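PDB 4PG7: homoserine dehydrogenase from Staphylococcus aureus M1064, which catalyses the NAD(P)-dependent interconversion of L-aspartate semialdehyde and L-homoserine, a hydride-transfer step of the aspartic acid pathway. Local coordinates for residues Asn179-Lys188 against Leu206-Val217; Ala259-Ile269 against Glu284-Ala295. One frame throughout, in Å; residues are numbered along the deposited sequence.

Interaction 1 (Asn179-Lys188 against Leu206-Val217); sequences NGTSNFILSK and LGFAEADPTDDV
Asn-179 and Thr-181, at the N-terminal end of helix 180-192, meet Asp-216 and Phe-208 in a partly polar contact with the loop that returns from helix 196-205 and runs into the short helix 214-217. Asn-179, the N-cap residue, takes the backbone N-H of Ser-182 on OD1 at 3.0 Å, while its ND2 gives a nearly straight bond (167°) to Asp-216 OD1, 3.0 Å away. Asp-216 OD1 lies in the plane of the amide, whereas ND2 approaches the carboxylate from above its plane; ND2 also bonds Asp-221. With OG1 beside its backbone N (chi1 -64°), Thr-181 sends the hydroxyl across to Phe-208 O at 2.9 Å, arriving above the carbonyl plane and not on a lone pair, and its methyl CG2 rests on Ala-209 CB at 3.7 Å. A turn further on the contact becomes apolar. The rings of Phe-184 and Phe-208 form an offset stack, centroids 4.3 Å apart and planes 24° apart, with Phe-208 CD2 over the centre of the Phe-184 ring. Leu-206 CD1 closes on Phe-184 CZ at 3.6 Å. The contact fixes the helix start beside an acidic segment that, as in related homoserine dehydrogenases, probably belongs to the catalytic region. An amide able to donate and accept at once thus holds Asp-216 and Asp-221 through ND2 while OD1 caps the helix.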
loop_
_atom_site.group_PDB
_atom_site.type_symbol
_atom_site.label_atom_id
_atom_site.label_comp_id
_atom_site.label_asym_id
_atom_site.label_seq_id
_atom_site.Cartn_x
_atom_site.Cartn_y
_atom_site.Cartn_z
ATOM N N ASN A 179 9.207 12.469 2.284
ATOM C CA ASN A 179 10.611 12.768 2.141
ATOM C C ASN A 179 11.344 11.938 3.186
ATOM O O ASN A 179 11.163 12.138 4.379
ATOM C CB ASN A 179 10.833 14.279 2.325
ATOM C CG ASN A 179 12.293 14.662 2.215
ATOM O OD1 ASN A 179 12.946 14.977 3.206
ATOM N ND2 ASN A 179 12.819 14.588 1.003
ATOM N N GLY A 180 12.162 11.002 2.728
ATOM C CA GLY A 180 12.895 10.081 3.611
ATOM C C GLY A 180 13.844 10.784 4.568
ATOM O O GLY A 180 13.935 10.433 5.741
ATOM N N THR A 181 14.552 11.787 4.064
ATOM C CA THR A 181 15.580 12.473 4.870
ATOM C C THR A 181 14.992 13.226 6.057
ATOM O O THR A 181 15.518 13.133 7.175
ATOM C CB THR A 181 16.389 13.444 3.990
ATOM O OG1 THR A 181 17.093 12.684 2.996
ATOM C CG2 THR A 181 17.373 14.235 4.829
ATOM N N SER A 182 13.905 13.958 5.823
ATOM C CA SER A 182 13.259 14.671 6.920
ATOM C C SER A 182 12.654 13.742 7.942
ATOM O O SER A 182 12.712 14.000 9.123
ATOM C CB SER A 182 12.143 15.571 6.429
ATOM O OG SER A 182 12.656 16.715 5.798
ATOM N N ASN A 183 12.039 12.661 7.476
ATOM C CA ASN A 183 11.491 11.699 8.394
ATOM C C ASN A 183 12.582 11.036 9.204
ATOM O O ASN A 183 12.417 10.823 10.412
ATOM C CB ASN A 183 10.673 10.643 7.672
ATOM C CG ASN A 183 9.694 9.974 8.597
ATOM O OD1 ASN A 183 8.952 10.664 9.320
ATOM N ND2 ASN A 183 9.665 8.647 8.597
ATOM N N PHE A 184 13.695 10.716 8.561
ATOM C CA PHE A 184 14.856 10.148 9.273
ATOM C C PHE A 184 15.303 11.071 10.400
ATOM O O PHE A 184 15.540 10.638 11.530
ATOM C CB PHE A 184 16.019 9.887 8.317
ATOM C CG PHE A 184 17.230 9.278 8.993
ATOM C CD1 PHE A 184 17.392 7.905 9.064
ATOM C CD2 PHE A 184 18.186 10.082 9.588
ATOM C CE1 PHE A 184 18.505 7.333 9.725
ATOM C CE2 PHE A 184 19.288 9.536 10.242
ATOM C CZ PHE A 184 19.438 8.155 10.320
ATOM N N ILE A 185 15.401 12.362 10.094
ATOM C CA ILE A 185 15.858 13.334 11.077
ATOM C C ILE A 185 14.903 13.404 12.252
ATOM O O ILE A 185 15.332 13.398 13.422
ATOM C CB ILE A 185 16.045 14.717 10.410
ATOM C CG1 ILE A 185 17.266 14.669 9.495
ATOM C CG2 ILE A 185 16.209 15.815 11.449
ATOM C CD1 ILE A 185 17.362 15.793 8.486
ATOM N N LEU A 186 13.592 13.480 11.963
ATOM C CA LEU A 186 12.608 13.534 13.055
ATOM C C LEU A 186 12.632 12.264 13.930
ATOM O O LEU A 186 12.483 12.345 15.145
ATOM C CB LEU A 186 11.213 13.820 12.523
ATOM C CG LEU A 186 10.993 15.220 11.933
ATOM C CD1 LEU A 186 9.615 15.325 11.315
ATOM C CD2 LEU A 186 11.169 16.279 12.984
ATOM N N SER A 187 12.805 11.104 13.306
ATOM C CA SER A 187 12.931 9.840 14.043
ATOM C C SER A 187 14.155 9.845 14.956
ATOM O O SER A 187 14.089 9.419 16.093
ATOM C CB SER A 187 13.005 8.653 13.079
ATOM O OG SER A 187 11.772 8.501 12.393
ATOM N N LYS A 188 15.269 10.343 14.438
ATOM C CA LYS A 188 16.501 10.432 15.219
ATOM C C LYS A 188 16.334 11.352 16.430
ATOM O O LYS A 188 16.708 10.987 17.544
ATOM C CB LYS A 188 17.620 10.937 14.319
ATOM C CG LYS A 188 18.988 10.990 14.982
ATOM C CD LYS A 188 19.601 9.613 15.187
ATOM C CE LYS A 188 20.040 8.973 13.880
ATOM N NZ LYS A 188 20.887 7.783 14.148
ATOM N N LEU A 206 25.529 9.582 7.728
ATOM C CA LEU A 206 25.011 8.258 7.452
ATOM C C LEU A 206 24.587 8.073 6.012
ATOM O O LEU A 206 24.177 6.985 5.661
ATOM C CB LEU A 206 23.859 7.928 8.384
ATOM C CG LEU A 206 24.239 7.726 9.834
ATOM C CD1 LEU A 206 22.966 7.483 10.638
ATOM C CD2 LEU A 206 25.205 6.567 10.007
ATOM N N GLY A 207 24.686 9.117 5.187
ATOM C CA GLY A 207 24.320 9.031 3.780
ATOM C C GLY A 207 22.909 9.502 3.394
ATOM O O GLY A 207 22.613 9.624 2.219
ATOM N N PHE A 208 22.052 9.809 4.359
ATOM C CA PHE A 208 20.655 10.226 4.055
ATOM C C PHE A 208 20.505 11.650 3.546
ATOM O O PHE A 208 19.866 11.897 2.511
ATOM C CB PHE A 208 19.776 9.974 5.266
ATOM C CG PHE A 208 19.713 8.536 5.614
ATOM C CD1 PHE A 208 19.011 7.666 4.799
ATOM C CD2 PHE A 208 20.435 8.024 6.669
ATOM C CE1 PHE A 208 18.974 6.314 5.068
ATOM C CE2 PHE A 208 20.422 6.667 6.935
ATOM C CZ PHE A 208 19.683 5.810 6.137
ATOM N N ALA A 209 21.139 12.589 4.222
ATOM C CA ALA A 209 21.072 13.971 3.805
ATOM C C ALA A 209 22.291 14.273 2.978
ATOM O O ALA A 209 23.359 13.735 3.250
ATOM C CB ALA A 209 21.019 14.884 5.019
ATOM N N GLU A 210 22.134 15.184 2.019
ATOM C CA GLU A 210 23.236 15.705 1.231
ATOM C C GLU A 210 23.786 16.974 1.889
ATOM O O GLU A 210 23.219 17.487 2.864
ATOM C CB GLU A 210 22.740 15.954 -0.208
ATOM C CG GLU A 210 22.303 14.667 -0.908
ATOM C CD GLU A 210 21.318 14.880 -2.051
ATOM O OE1 GLU A 210 21.297 15.977 -2.648
ATOM O OE2 GLU A 210 20.555 13.936 -2.356
ATOM N N ALA A 211 24.904 17.471 1.362
ATOM C CA ALA A 211 25.663 18.575 1.973
ATOM C C ALA A 211 24.854 19.846 2.086
ATOM O O ALA A 211 24.942 20.582 3.081
ATOM C CB ALA A 211 26.923 18.835 1.165
ATOM N N ASP A 212 24.096 20.135 1.037
ATOM C CA ASP A 212 23.033 21.128 1.109
ATOM C C ASP A 212 21.745 20.307 1.170
ATOM O O ASP A 212 21.302 19.765 0.158
ATOM C CB ASP A 212 23.054 22.054 -0.112
ATOM C CG ASP A 212 21.962 23.115 -0.070
ATOM O OD1 ASP A 212 21.114 23.104 0.851
ATOM O OD2 ASP A 212 21.952 23.981 -0.964
ATOM N N PRO A 213 21.160 20.182 2.367
ATOM C CA PRO A 213 19.989 19.353 2.514
ATOM C C PRO A 213 18.673 20.148 2.331
ATOM O O PRO A 213 17.622 19.591 2.576
ATOM C CB PRO A 213 20.125 18.888 3.950
ATOM C CG PRO A 213 20.647 20.109 4.649
ATOM C CD PRO A 213 21.458 20.877 3.633
ATOM N N THR A 214 18.742 21.422 1.907
ATOM C CA THR A 214 17.584 22.344 1.797
ATOM C C THR A 214 16.344 21.744 1.168
ATOM O O THR A 214 15.237 21.903 1.673
ATOM C CB THR A 214 17.958 23.606 0.956
ATOM O OG1 THR A 214 19.010 24.295 1.601
ATOM C CG2 THR A 214 16.784 24.556 0.789
ATOM N N ASP A 215 16.522 21.072 0.043
ATOM C CA ASP A 215 15.399 20.496 -0.680
ATOM C C ASP A 215 14.599 19.513 0.192
ATOM O O ASP A 215 13.373 19.405 0.061
ATOM C CB ASP A 215 15.913 19.788 -1.927
ATOM C CG ASP A 215 14.840 19.557 -2.943
ATOM O OD1 ASP A 215 14.288 20.552 -3.448
ATOM O OD2 ASP A 215 14.561 18.378 -3.258
ATOM N N ASP A 216 15.301 18.807 1.070
ATOM C CA ASP A 216 14.695 17.857 2.014
ATOM C C ASP A 216 14.103 18.579 3.219
ATOM O O ASP A 216 12.898 18.508 3.497
ATOM C CB ASP A 216 15.755 16.859 2.535
ATOM C CG ASP A 216 16.298 15.959 1.450
ATOM O OD1 ASP A 216 15.563 15.627 0.488
ATOM O OD2 ASP A 216 17.458 15.520 1.614
ATOM N N VAL A 217 14.984 19.276 3.913
ATOM C CA VAL A 217 14.707 19.902 5.202
ATOM C C VAL A 217 13.695 21.039 5.132
ATOM O O VAL A 217 12.941 21.240 6.072
ATOM C CB VAL A 217 16.040 20.367 5.821
ATOM C CG1 VAL A 217 15.862 21.486 6.825
ATOM C CG2 VAL A 217 16.739 19.170 6.450
#

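Interaction 2 (Ala259-Ile269 against Glu284-Ala295); sequences ADQLGYKIKLI and EPTLIDKKHQLA
Lys-265 pairs with Ile-288 in a beta hairpin of strands 264-275 and 278-289, with the end of helix 253-262 and the turn after Asp-289 together at one end. Paired backbone bonds also join Lys-267 with Thr-286 and Ile-269 with Glu-284; Lys-267 N to Thr-286 O measures 3.0 Å. On one face Leu-287 lies alongside Ile-266, CD1 to CG1 4.0 Å, and its CD2 reaches Ala-259 CB at 3.8 Å, a small residue that lets the helix pack close. On the other face Ile-269 and Ile-288 meet tip to tip, CD1 to CD1 4.1 Å. There the extended Lys-265 carries NZ to Ala-295 O at 2.9 Å, from above the carbonyl plane, while Lys-267, bent at chi2 (-74°), brings only a weak bond to that oxygen. Both ammonium groups also pair with Glu-298, and Lys-267 NZ bonds Val-297 O. Gly-263 ends the helix in a Schellman motif, where a CB would jam against the preceding carbonyl O. Past it, Lys-290 NZ makes a salt bridge to Asp-260 OD1 (2.8 Å) and a hydrogen bond to Asp-260 O (3.1 Å). Long lysines thus satisfy carbonyls and acids, and the shared Glu-298 probably offsets two neighbouring positive charges.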
loop_
_atom_site.group_PDB
_atom_site.type_symbol
_atom_site.label_atom_id
_atom_site.label_comp_id
_atom_site.label_asym_id
_atom_site.label_seq_id
_atom_site.Cartn_x
_atom_site.Cartn_y
_atom_site.Cartn_z
ATOM N N ALA A 259 4.825 17.081 22.502
ATOM C CA ALA A 259 3.903 16.293 21.676
ATOM C C ALA A 259 3.769 14.894 22.244
ATOM O O ALA A 259 2.663 14.330 22.349
ATOM C CB ALA A 259 4.398 16.224 20.241
ATOM N N ASP A 260 4.910 14.320 22.598
ATOM C CA ASP A 260 4.953 12.974 23.121
ATOM C C ASP A 260 4.073 12.819 24.356
ATOM O O ASP A 260 3.274 11.853 24.457
ATOM C CB ASP A 260 6.376 12.587 23.487
ATOM C CG ASP A 260 6.424 11.204 24.109
ATOM O OD1 ASP A 260 6.051 10.226 23.439
ATOM O OD2 ASP A 260 6.720 11.114 25.292
ATOM N N GLN A 261 4.248 13.727 25.318
ATOM C CA GLN A 261 3.459 13.679 26.565
ATOM C C GLN A 261 1.952 13.841 26.291
ATOM O O GLN A 261 1.157 13.280 26.992
ATOM C CB GLN A 261 3.947 14.688 27.608
ATOM C CG GLN A 261 3.178 16.010 27.708
ATOM C CD GLN A 261 3.615 16.906 28.879
ATOM O OE1 GLN A 261 2.927 16.974 29.890
ATOM N NE2 GLN A 261 4.744 17.624 28.723
ATOM N N LEU A 262 1.592 14.613 25.274
ATOM C CA LEU A 262 0.188 14.752 24.857
ATOM C C LEU A 262 -0.388 13.579 24.042
ATOM O O LEU A 262 -1.592 13.567 23.742
ATOM C CB LEU A 262 0.028 16.032 24.050
ATOM C CG LEU A 262 0.243 17.314 24.868
ATOM C CD1 LEU A 262 0.564 18.453 23.928
ATOM C CD2 LEU A 262 -0.991 17.618 25.690
ATOM N N GLY A 263 0.455 12.638 23.642
ATOM C CA GLY A 263 0.025 11.458 22.889
ATOM C C GLY A 263 0.288 11.484 21.391
ATOM O O GLY A 263 -0.371 10.765 20.649
ATOM N N TYR A 264 1.240 12.305 20.941
ATOM C CA TYR A 264 1.488 12.537 19.520
ATOM C C TYR A 264 2.964 12.414 19.156
ATOM O O TYR A 264 3.834 12.689 19.980
ATOM C CB TYR A 264 1.050 13.949 19.111
ATOM C CG TYR A 264 -0.409 14.232 19.336
ATOM C CD1 TYR A 264 -1.359 13.966 18.333
ATOM C CD2 TYR A 264 -0.857 14.704 20.569
ATOM C CE1 TYR A 264 -2.715 14.199 18.560
ATOM C CE2 TYR A 264 -2.203 14.961 20.808
ATOM C CZ TYR A 264 -3.135 14.694 19.806
ATOM O OH TYR A 264 -4.464 14.949 20.042
ATOM N N LYS A 265 3.218 12.018 17.909
ATOM C CA LYS A 265 4.513 12.137 17.281
ATOM C C LYS A 265 4.492 13.356 16.374
ATOM O O LYS A 265 3.423 13.853 16.027
ATOM C CB LYS A 265 4.792 10.902 16.434
ATOM C CG LYS A 265 5.013 9.658 17.274
ATOM C CD LYS A 265 5.658 8.593 16.433
ATOM C CE LYS A 265 6.185 7.456 17.267
ATOM N NZ LYS A 265 6.338 6.262 16.398
ATOM N N ILE A 266 5.654 13.818 15.956
ATOM C CA ILE A 266 5.733 14.883 14.960
ATOM C C ILE A 266 6.284 14.300 13.659
ATOM O O ILE A 266 7.308 13.632 13.673
ATOM C CB ILE A 266 6.590 16.050 15.476
ATOM C CG1 ILE A 266 5.946 16.645 16.728
ATOM C CG2 ILE A 266 6.712 17.145 14.413
ATOM C CD1 ILE A 266 6.570 17.911 17.250
ATOM N N LYS A 267 5.607 14.547 12.551
ATOM C CA LYS A 267 6.056 14.120 11.222
ATOM C C LYS A 267 5.952 15.314 10.302
ATOM O O LYS A 267 5.128 16.213 10.533
ATOM C CB LYS A 267 5.171 12.980 10.655
ATOM C CG LYS A 267 5.005 11.773 11.582
ATOM C CD LYS A 267 6.258 10.923 11.629
ATOM C CE LYS A 267 6.060 9.719 12.526
ATOM N NZ LYS A 267 7.273 8.872 12.536
ATOM N N LEU A 268 6.761 15.319 9.246
ATOM C CA LEU A 268 6.555 16.251 8.151
ATOM C C LEU A 268 5.525 15.611 7.238
ATOM O O LEU A 268 5.809 14.579 6.601
ATOM C CB LEU A 268 7.833 16.541 7.393
ATOM C CG LEU A 268 7.692 17.600 6.275
ATOM C CD1 LEU A 268 7.513 18.982 6.873
ATOM C CD2 LEU A 268 8.890 17.592 5.348
ATOM N N ILE A 269 4.341 16.209 7.182
ATOM C CA ILE A 269 3.204 15.663 6.439
ATOM C C ILE A 269 2.879 16.516 5.214
ATOM O O ILE A 269 2.760 17.739 5.313
ATOM C CB ILE A 269 1.968 15.600 7.324
ATOM C CG1 ILE A 269 2.193 14.636 8.514
ATOM C CG2 ILE A 269 0.708 15.184 6.543
ATOM C CD1 ILE A 269 2.360 13.203 8.130
ATOM N N GLU A 284 3.910 20.451 6.052
ATOM C CA GLU A 284 4.405 21.067 7.276
ATOM C C GLU A 284 4.512 20.094 8.435
ATOM O O GLU A 284 3.889 19.025 8.429
ATOM C CB GLU A 284 3.530 22.261 7.682
ATOM C CG GLU A 284 2.122 21.887 8.021
ATOM C CD GLU A 284 1.233 23.113 8.197
ATOM O OE1 GLU A 284 1.593 24.043 8.958
ATOM O OE2 GLU A 284 0.163 23.111 7.585
ATOM N N PRO A 285 5.305 20.467 9.450
ATOM C CA PRO A 285 5.355 19.688 10.691
ATOM C C PRO A 285 3.978 19.587 11.328
ATOM O O PRO A 285 3.271 20.589 11.440
ATOM C CB PRO A 285 6.311 20.495 11.578
ATOM C CG PRO A 285 7.117 21.311 10.641
ATOM C CD PRO A 285 6.234 21.610 9.471
ATOM N N THR A 286 3.593 18.367 11.670
ATOM C CA THR A 286 2.237 18.007 12.037
ATOM C C THR A 286 2.291 17.011 13.181
ATOM O O THR A 286 3.087 16.068 13.151
ATOM C CB THR A 286 1.538 17.370 10.818
ATOM O OG1 THR A 286 1.518 18.314 9.749
ATOM C CG2 THR A 286 0.146 16.940 11.120
ATOM N N LEU A 287 1.488 17.215 14.219
ATOM C CA LEU A 287 1.391 16.231 15.283
ATOM C C LEU A 287 0.437 15.161 14.793
ATOM O O LEU A 287 -0.626 15.477 14.232
ATOM C CB LEU A 287 0.887 16.815 16.579
ATOM C CG LEU A 287 1.907 17.443 17.523
ATOM C CD1 LEU A 287 2.531 18.672 16.878
ATOM C CD2 LEU A 287 1.229 17.781 18.829
ATOM N N ILE A 288 0.832 13.909 14.977
ATOM C CA ILE A 288 0.061 12.761 14.557
ATOM C C ILE A 288 -0.173 11.900 15.777
ATOM O O ILE A 288 0.775 11.513 16.474
ATOM C CB ILE A 288 0.837 11.871 13.541
ATOM C CG1 ILE A 288 1.217 12.661 12.299
ATOM C CG2 ILE A 288 -0.014 10.658 13.130
ATOM C CD1 ILE A 288 0.014 13.068 11.461
ATOM N N ASP A 289 -1.425 11.571 16.017
ATOM C CA ASP A 289 -1.787 10.703 17.118
ATOM C C ASP A 289 -0.988 9.419 17.025
ATOM O O ASP A 289 -0.923 8.809 15.959
ATOM C CB ASP A 289 -3.283 10.411 17.101
ATOM C CG ASP A 289 -3.734 9.605 18.318
ATOM O OD1 ASP A 289 -4.377 10.162 19.197
ATOM O OD2 ASP A 289 -3.433 8.426 18.413
ATOM N N LYS A 290 -0.422 9.001 18.152
ATOM C CA LYS A 290 0.428 7.808 18.200
ATOM C C LYS A 290 -0.232 6.532 17.732
ATOM O O LYS A 290 0.453 5.606 17.353
ATOM C CB LYS A 290 0.938 7.565 19.617
ATOM C CG LYS A 290 2.055 8.481 20.048
ATOM C CD LYS A 290 2.376 8.181 21.514
ATOM C CE LYS A 290 3.504 9.049 22.041
ATOM N NZ LYS A 290 3.621 8.901 23.522
ATOM N N LYS A 291 -1.553 6.455 17.790
ATOM C CA LYS A 291 -2.265 5.261 17.329
ATOM C C LYS A 291 -2.531 5.249 15.823
ATOM O O LYS A 291 -2.914 4.226 15.294
ATOM C CB LYS A 291 -3.600 5.141 18.075
ATOM C CG LYS A 291 -3.438 4.955 19.580
ATOM C CD LYS A 291 -4.760 5.142 20.311
ATOM C CE LYS A 291 -5.053 6.626 20.462
ATOM N NZ LYS A 291 -6.479 6.987 20.297
ATOM N N HIS A 292 -2.345 6.380 15.142
ATOM C CA HIS A 292 -2.563 6.462 13.698
ATOM C C HIS A 292 -1.474 5.659 12.972
ATOM O O HIS A 292 -0.299 5.693 13.360
ATOM C CB HIS A 292 -2.504 7.924 13.252
ATOM C CG HIS A 292 -3.135 8.187 11.925
ATOM N ND1 HIS A 292 -2.480 7.968 10.732
ATOM C CD2 HIS A 292 -4.367 8.644 11.593
ATOM C CE1 HIS A 292 -3.269 8.299 9.725
ATOM N NE2 HIS A 292 -4.430 8.687 10.223
ATOM N N GLN A 293 -1.853 4.984 11.897
ATOM C CA GLN A 293 -0.909 4.209 11.101
ATOM C C GLN A 293 0.318 5.022 10.691
ATOM O O GLN A 293 1.424 4.497 10.669
ATOM C CB GLN A 293 -1.614 3.581 9.886
ATOM C CG GLN A 293 -1.171 2.188 9.444
ATOM C CD GLN A 293 -0.910 1.148 10.526
ATOM O OE1 GLN A 293 -1.750 0.864 11.379
ATOM N NE2 GLN A 293 0.268 0.521 10.439
ATOM N N LEU A 294 0.153 6.308 10.373
ATOM C CA LEU A 294 1.281 7.152 9.996
ATOM C C LEU A 294 2.270 7.397 11.101
ATOM O O LEU A 294 3.447 7.650 10.824
ATOM C CB LEU A 294 0.836 8.503 9.443
ATOM C CG LEU A 294 0.388 8.559 8.004
ATOM C CD1 LEU A 294 -0.074 9.972 7.684
ATOM C CD2 LEU A 294 1.470 8.127 7.035
ATOM N N ALA A 295 1.811 7.364 12.351
ATOM C CA ALA A 295 2.675 7.657 13.454
ATOM C C ALA A 295 3.838 6.666 13.515
ATOM O O ALA A 295 4.898 7.003 14.035
ATOM C CB ALA A 295 1.912 7.658 14.770
#

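Interaction 1 closes along the chain before interaction 2 opens, and their centres lie 18 Å apart. They meet where helix 180-192 lies against strand 264-275: Leu-186 CD1 packs 3.5 Å from Leu-268 N, and Asn-183 OD1 sits 3.6 Å from Lys-267 CD. The helix face that meets the hairpin is thus different from the one turned to residues 206-217. Ile-248 is common ground, touching Ser-182, Ile-185 and Leu-268. Strand 278-289 also pairs with strand 436-444, so the mixed sheet joins this region to the C-terminal part of the chain. Both contacts lie near the bound lysine: its pocket residue Arg-246 touches Pro-285, and the Val-217 side chain is about 11 Å from the ligand.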